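Local coordinates for protein HP1028 (Helicobacter pylori, PDB 4INN) that is of unknown precise function but adopts the lipocalin beta-barrel fold and probably binds or transports a small molecule, at residues Y63-S68 / F168-V173; K76-N81 / Y114-G119. The protein carries 1 engineered substitution. One frame throughout, in Å; residues are numbered along the deposited sequence.

Interaction 1. Residues Y63-S68 / F168-V173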
loop_
_atom_site.group_PDB
_atom_site.type_symbol
_atom_site.label_atom_id
_atom_site.label_comp_id
_atom_site.label_asym_id
_atom_site.label_seq_id
_atom_site.Cartn_x
_atom_site.Cartn_y
_atom_site.Cartn_z
ATOM N N TYR A 63 0.593 6.167 5.210
ATOM C CA TYR A 63 -0.493 5.256 4.946
ATOM C C TYR A 63 -0.467 4.921 3.455
ATOM O O TYR A 63 0.182 5.619 2.708
ATOM C CB TYR A 63 -1.828 5.939 5.269
ATOM C CG TYR A 63 -2.011 6.376 6.689
ATOM C CD1 TYR A 63 -2.754 5.616 7.576
ATOM C CD2 TYR A 63 -1.439 7.564 7.150
ATOM C CE1 TYR A 63 -2.917 6.002 8.889
ATOM C CE2 TYR A 63 -1.595 7.966 8.456
ATOM C CZ TYR A 63 -2.334 7.182 9.312
ATOM O OH TYR A 63 -2.475 7.583 10.607
ATOM N N ALA A 64 -1.203 3.892 3.025
ATOM C CA ALA A 64 -1.391 3.630 1.601
ATOM C C ALA A 64 -2.779 3.069 1.263
ATOM O O ALA A 64 -3.386 2.349 2.082
ATOM C CB ALA A 64 -0.321 2.672 1.096
ATOM N N TYR A 65 -3.258 3.384 0.049
ATOM C CA TYR A 65 -4.518 2.821 -0.471
ATOM C C TYR A 65 -4.289 2.325 -1.902
ATOM O O TYR A 65 -3.292 2.672 -2.519
ATOM C CB TYR A 65 -5.654 3.856 -0.426
ATOM C CG TYR A 65 -5.517 4.958 -1.462
ATOM C CD1 TYR A 65 -6.014 4.793 -2.742
ATOM C CD2 TYR A 65 -4.893 6.151 -1.158
ATOM C CE1 TYR A 65 -5.894 5.781 -3.692
ATOM C CE2 TYR A 65 -4.757 7.151 -2.122
ATOM C CZ TYR A 65 -5.243 6.951 -3.389
ATOM O OH TYR A 65 -5.094 7.923 -4.342
ATOM N N GLY A 66 -5.179 1.487 -2.423
ATOM C CA GLY A 66 -4.983 0.889 -3.751
ATOM C C GLY A 66 -5.718 1.693 -4.809
ATOM O O GLY A 66 -6.805 2.170 -4.569
ATOM N N ILE A 67 -5.123 1.851 -5.980
ATOM C CA ILE A 67 -5.734 2.628 -7.034
ATOM C C ILE A 67 -6.420 1.684 -8.022
ATOM O O ILE A 67 -7.626 1.740 -8.200
ATOM C CB ILE A 67 -4.671 3.513 -7.717
ATOM C CG1 ILE A 67 -4.270 4.643 -6.770
ATOM C CG2 ILE A 67 -5.166 4.054 -9.060
ATOM C CD1 ILE A 67 -3.055 5.384 -7.237
ATOM N N SER A 68 -5.636 0.808 -8.641
ATOM C CA SER A 68 -6.151 -0.225 -9.549
ATOM C C SER A 68 -5.081 -1.286 -9.765
ATOM O O SER A 68 -3.911 -1.094 -9.421
ATOM C CB SER A 68 -6.560 0.361 -10.904
ATOM O OG SER A 68 -5.471 1.068 -11.508
ATOM N N PHE A 168 -7.295 9.495 -5.942
ATOM C CA PHE A 168 -8.515 9.621 -5.138
ATOM C C PHE A 168 -8.358 10.763 -4.171
ATOM O O PHE A 168 -7.269 11.012 -3.696
ATOM C CB PHE A 168 -8.759 8.322 -4.333
ATOM C CG PHE A 168 -9.207 7.153 -5.165
ATOM C CD1 PHE A 168 -8.362 6.556 -6.063
ATOM C CD2 PHE A 168 -10.489 6.625 -5.017
ATOM C CE1 PHE A 168 -8.793 5.449 -6.823
ATOM C CE2 PHE A 168 -10.930 5.540 -5.771
ATOM C CZ PHE A 168 -10.088 4.951 -6.680
ATOM N N ASN A 169 -9.434 11.446 -3.821
ATOM C CA ASN A 169 -9.238 12.474 -2.809
ATOM C C ASN A 169 -9.054 11.851 -1.426
ATOM O O ASN A 169 -9.612 10.781 -1.091
ATOM C CB ASN A 169 -10.286 13.599 -2.847
ATOM C CG ASN A 169 -11.348 13.434 -1.829
ATOM O OD1 ASN A 169 -11.884 12.359 -1.700
ATOM N ND2 ASN A 169 -11.705 14.495 -1.155
ATOM N N LEU A 170 -8.233 12.531 -0.650
ATOM C CA LEU A 170 -7.592 11.931 0.496
ATOM C C LEU A 170 -8.362 12.094 1.751
ATOM O O LEU A 170 -8.229 11.274 2.631
ATOM C CB LEU A 170 -6.191 12.492 0.667
ATOM C CG LEU A 170 -5.257 12.036 -0.459
ATOM C CD1 LEU A 170 -3.916 12.718 -0.276
ATOM C CD2 LEU A 170 -5.087 10.527 -0.507
ATOM N N ASP A 171 -9.189 13.126 1.845
ATOM C CA ASP A 171 -10.116 13.249 2.977
ATOM C C ASP A 171 -11.080 12.067 2.978
ATOM O O ASP A 171 -11.346 11.470 3.999
ATOM C CB ASP A 171 -10.890 14.573 2.914
ATOM C CG ASP A 171 -10.026 15.791 3.301
ATOM O OD1 ASP A 171 -8.752 15.709 3.364
ATOM O OD2 ASP A 171 -10.648 16.854 3.549
ATOM N N GLU A 172 -11.589 11.726 1.810
ATOM C CA GLU A 172 -12.545 10.647 1.672
ATOM C C GLU A 172 -11.862 9.316 1.953
ATOM O O GLU A 172 -12.406 8.477 2.658
ATOM C CB GLU A 172 -13.085 10.696 0.261
ATOM C CG GLU A 172 -14.363 9.947 -0.024
ATOM C CD GLU A 172 -14.786 10.093 -1.500
ATOM O OE1 GLU A 172 -15.235 9.065 -2.083
ATOM O OE2 GLU A 172 -14.649 11.207 -2.079
ATOM N N VAL A 173 -10.653 9.145 1.422
ATOM C CA VAL A 173 -9.809 7.969 1.696
ATOM C C VAL A 173 -9.475 7.834 3.174
ATOM O O VAL A 173 -9.458 6.738 3.706
ATOM C CB VAL A 173 -8.483 8.023 0.892
ATOM C CG1 VAL A 173 -7.508 6.950 1.348
ATOM C CG2 VAL A 173 -8.747 7.865 -0.584
HETATM O O HOH W 1 -4.626 10.963 -4.300
#
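The Y65 ring is covered on one face by V173 CG2, which sits 4.3 Å from the ring centroid and 10° off the ring normal, a CH-pi contact. F168 and L170 approach the same tyrosine obliquely. For F168 this is an oblique meeting of the rings, centroids 5.5 Å apart and planes at 71°. This is the antiparallel lipocalin barrel meeting the last short helix of the chain, 170-174: strand 61-69 supplies Y65 and I67, while F168 lies just before the helix and V173 within it. N169, at the N-cap position, marks the entry into the helix.

Y65 reaches across because CG lies between its backbone N and carbonyl carbon (chi1 72°), which carries the ring off the strand toward the helix. Its ring carbons are shared among three residues. Y65 CE1 meets F168 CD1 at 3.5 Å. On the other side of the ring, Y65 CE2 meets L170 CD2 at 3.8 Å. Next to it, Y65 CD2 lies 3.7 Å from V173 CG1. Both V173 methyls thus engage the tyrosine, CG2 over the ring and CG1 near CD2. F168 CE1 lies 4.1 Å from I67 O, where I67 and S68 form a classic beta bulge against strand 51-58.

Neighbouring strands extend the packing: V173 also touches V95 of strand 95-104, and Y65 lies on F56 of strand 51-58. K166 makes a cation-pi contact with the F168 ring. E54 is a weak alternative partner for the tyrosine hydroxyl, whose one proton cannot serve both it and a water. That water bridges to the helix entry, accepting from Y65 OH at 3.1 Å and donating to F168 O at 2.7 Å.

Interaction 2. Residues K76-N81 / Y114-G119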
loop_
_atom_site.group_PDB
_atom_site.type_symbol
_atom_site.label_atom_id
_atom_site.label_comp_id
_atom_site.label_asym_id
_atom_site.label_seq_id
_atom_site.Cartn_x
_atom_site.Cartn_y
_atom_site.Cartn_z
ATOM N N LYS A 76 -13.080 -4.939 -6.806
ATOM C CA LYS A 76 -13.963 -5.957 -6.277
ATOM C C LYS A 76 -14.234 -5.659 -4.807
ATOM O O LYS A 76 -13.715 -4.702 -4.264
ATOM C CB LYS A 76 -13.365 -7.367 -6.493
ATOM C CG LYS A 76 -11.948 -7.381 -7.045
ATOM C CD LYS A 76 -11.271 -8.731 -6.915
ATOM C CE LYS A 76 -10.677 -8.985 -5.523
ATOM N NZ LYS A 76 -9.876 -10.254 -5.442
ATOM N N LYS A 77 -15.062 -6.474 -4.174
ATOM C CA LYS A 77 -15.445 -6.245 -2.793
ATOM C C LYS A 77 -14.522 -6.963 -1.830
ATOM O O LYS A 77 -13.876 -7.949 -2.179
ATOM C CB LYS A 77 -16.871 -6.728 -2.571
ATOM C CG LYS A 77 -17.924 -5.952 -3.358
ATOM C CD LYS A 77 -19.326 -6.358 -2.900
ATOM C CE LYS A 77 -20.412 -5.434 -3.447
ATOM N NZ LYS A 77 -21.547 -5.306 -2.492
ATOM N N ASP A 78 -14.487 -6.477 -0.602
ATOM C CA ASP A 78 -13.639 -7.055 0.422
ATOM C C ASP A 78 -14.288 -8.278 1.107
ATOM O O ASP A 78 -14.593 -8.271 2.293
ATOM C CB ASP A 78 -13.304 -5.982 1.447
ATOM C CG ASP A 78 -12.191 -6.404 2.380
ATOM O OD1 ASP A 78 -11.487 -7.406 2.118
ATOM O OD2 ASP A 78 -12.033 -5.711 3.380
ATOM N N LYS A 79 -14.464 -9.348 0.351
ATOM C CA LYS A 79 -15.279 -10.456 0.793
ATOM C C LYS A 79 -14.700 -11.235 1.960
ATOM O O LYS A 79 -15.469 -11.825 2.734
ATOM C CB LYS A 79 -15.512 -11.391 -0.363
ATOM C CG LYS A 79 -16.353 -10.753 -1.455
ATOM C CD LYS A 79 -16.913 -11.792 -2.412
ATOM C CE LYS A 79 -15.810 -12.453 -3.225
ATOM N NZ LYS A 79 -16.357 -13.659 -3.904
ATOM N N LEU A 80 -13.366 -11.232 2.097
ATOM C CA LEU A 80 -12.688 -12.045 3.111
ATOM C C LEU A 80 -12.459 -11.286 4.407
ATOM O O LEU A 80 -11.801 -11.807 5.299
ATOM C CB LEU A 80 -11.343 -12.579 2.600
ATOM C CG LEU A 80 -11.285 -13.244 1.211
ATOM C CD1 LEU A 80 -9.833 -13.582 0.851
ATOM C CD2 LEU A 80 -12.162 -14.495 1.130
ATOM N N ASN A 81 -12.983 -10.067 4.536
ATOM C CA ASN A 81 -12.754 -9.319 5.773
ATOM C C ASN A 81 -13.294 -10.165 6.891
ATOM O O ASN A 81 -14.440 -10.590 6.814
ATOM C CB ASN A 81 -13.408 -7.922 5.783
ATOM C CG ASN A 81 -12.667 -6.938 6.700
ATOM O OD1 ASN A 81 -12.890 -6.902 7.901
ATOM N ND2 ASN A 81 -11.760 -6.161 6.133
ATOM N N TYR A 114 -3.402 -4.588 5.792
ATOM C CA TYR A 114 -4.455 -5.546 5.501
ATOM C C TYR A 114 -4.258 -6.084 4.101
ATOM O O TYR A 114 -3.907 -5.337 3.203
ATOM C CB TYR A 114 -5.847 -4.916 5.651
ATOM C CG TYR A 114 -6.976 -5.858 5.278
ATOM C CD1 TYR A 114 -7.313 -6.959 6.092
ATOM C CD2 TYR A 114 -7.699 -5.665 4.101
ATOM C CE1 TYR A 114 -8.349 -7.821 5.735
ATOM C CE2 TYR A 114 -8.727 -6.523 3.744
ATOM C CZ TYR A 114 -9.057 -7.596 4.555
ATOM O OH TYR A 114 -10.098 -8.424 4.156
ATOM N N ASN A 115 -4.505 -7.376 3.912
ATOM C CA ASN A 115 -4.393 -8.002 2.590
ATOM C C ASN A 115 -5.722 -8.573 2.075
ATOM O O ASN A 115 -6.219 -9.558 2.596
ATOM C CB ASN A 115 -3.363 -9.106 2.654
ATOM C CG ASN A 115 -3.166 -9.783 1.326
ATOM O OD1 ASN A 115 -3.307 -9.164 0.288
ATOM N ND2 ASN A 115 -2.828 -11.056 1.354
ATOM N N PHE A 116 -6.271 -7.955 1.036
ATOM C CA PHE A 116 -7.610 -8.264 0.510
ATOM C C PHE A 116 -7.723 -9.681 -0.027
ATOM O O PHE A 116 -8.789 -10.284 0.049
ATOM C CB PHE A 116 -7.970 -7.270 -0.610
ATOM C CG PHE A 116 -8.346 -5.927 -0.099
ATOM C CD1 PHE A 116 -9.675 -5.612 0.151
ATOM C CD2 PHE A 116 -7.371 -4.969 0.178
ATOM C CE1 PHE A 116 -10.023 -4.360 0.643
ATOM C CE2 PHE A 116 -7.727 -3.714 0.684
ATOM C CZ PHE A 116 -9.052 -3.419 0.926
ATOM N N TYR A 117 -6.610 -10.211 -0.552
ATOM C CA TYR A 117 -6.558 -11.580 -1.098
ATOM C C TYR A 117 -6.627 -12.691 -0.067
ATOM O O TYR A 117 -6.757 -13.844 -0.443
ATOM C CB TYR A 117 -5.301 -11.787 -1.936
ATOM C CG TYR A 117 -5.218 -10.873 -3.128
ATOM C CD1 TYR A 117 -5.808 -11.224 -4.345
ATOM C CD2 TYR A 117 -4.557 -9.654 -3.039
ATOM C CE1 TYR A 117 -5.746 -10.383 -5.445
ATOM C CE2 TYR A 117 -4.481 -8.810 -4.138
ATOM C CZ TYR A 117 -5.076 -9.180 -5.339
ATOM O OH TYR A 117 -5.003 -8.324 -6.429
ATOM N N ASP A 118 -6.551 -12.385 1.223
ATOM C CA ASP A 118 -6.639 -13.450 2.241
ATOM C C ASP A 118 -7.268 -13.051 3.572
ATOM O O ASP A 118 -7.578 -13.916 4.404
ATOM C CB ASP A 118 -5.257 -14.090 2.434
ATOM C CG ASP A 118 -4.280 -13.216 3.245
ATOM O OD1 ASP A 118 -3.327 -13.798 3.806
ATOM O OD2 ASP A 118 -4.438 -11.974 3.346
ATOM N N GLY A 119 -7.478 -11.752 3.774
ATOM C CA GLY A 119 -8.186 -11.256 4.956
ATOM C C GLY A 119 -7.323 -11.062 6.181
ATOM O O GLY A 119 -7.834 -10.728 7.274
#
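With chi1 at -168° in D78 and 177° in Y114, both side chains extend away from their backbone nitrogens, and carboxylate and phenol come together from opposite directions. The contact joins the loop between strands 61-69 and 95-104 to the hairpin turn between strand 107-115 and strand 120-128 of the barrel. Y114 OH donates to D78 OD1 at 2.7 Å, arriving on the syn side and 16° out of the carboxylate plane. D78 OD2 accepts from N81 ND2 at 2.8 Å and forms a salt bridge with R89. Both oxygens of this buried carboxylate are therefore engaged, which probably stabilises its negative charge. The bond to N81 also ties together the ends of the type I turn from D78 to N81.

Y114 CE2 stands 3.8 Å above the F116 ring plane, over its centre; the D78 carboxylate also lies beside F116, its CG 3.4 Å from CE1 of that ring. L80 approaches the hairpin turn with one methyl, CD1 lying 3.5 Å from D118 CA. D118 itself hydrogen-bonds through OD1 to Y122, a residue of the ligand pocket. The turn is closed by its own backbone, where N115 O accepts from both D118 N at 3.2 Å and G119 N at 2.8 Å.

Both contacts reach the same closed antiparallel sheet, with centres 16 Å apart and nearest atoms about 7 Å apart, so they do not touch. Along the chain interaction 2 is nested inside the span closed by interaction 1: strand 61-69 supplies the first segment of interaction 1 and runs on into the loop holding 76-81, then 114-119 follows, and 168-173 comes last. In the barrel, strand 95-104 separates strand 61-69 from strand 107-115. Interaction 1 places the last helix against a strand of the barrel, whereas interaction 2 holds the excursion between two neighbouring strands against a hairpin turn further round the same barrel.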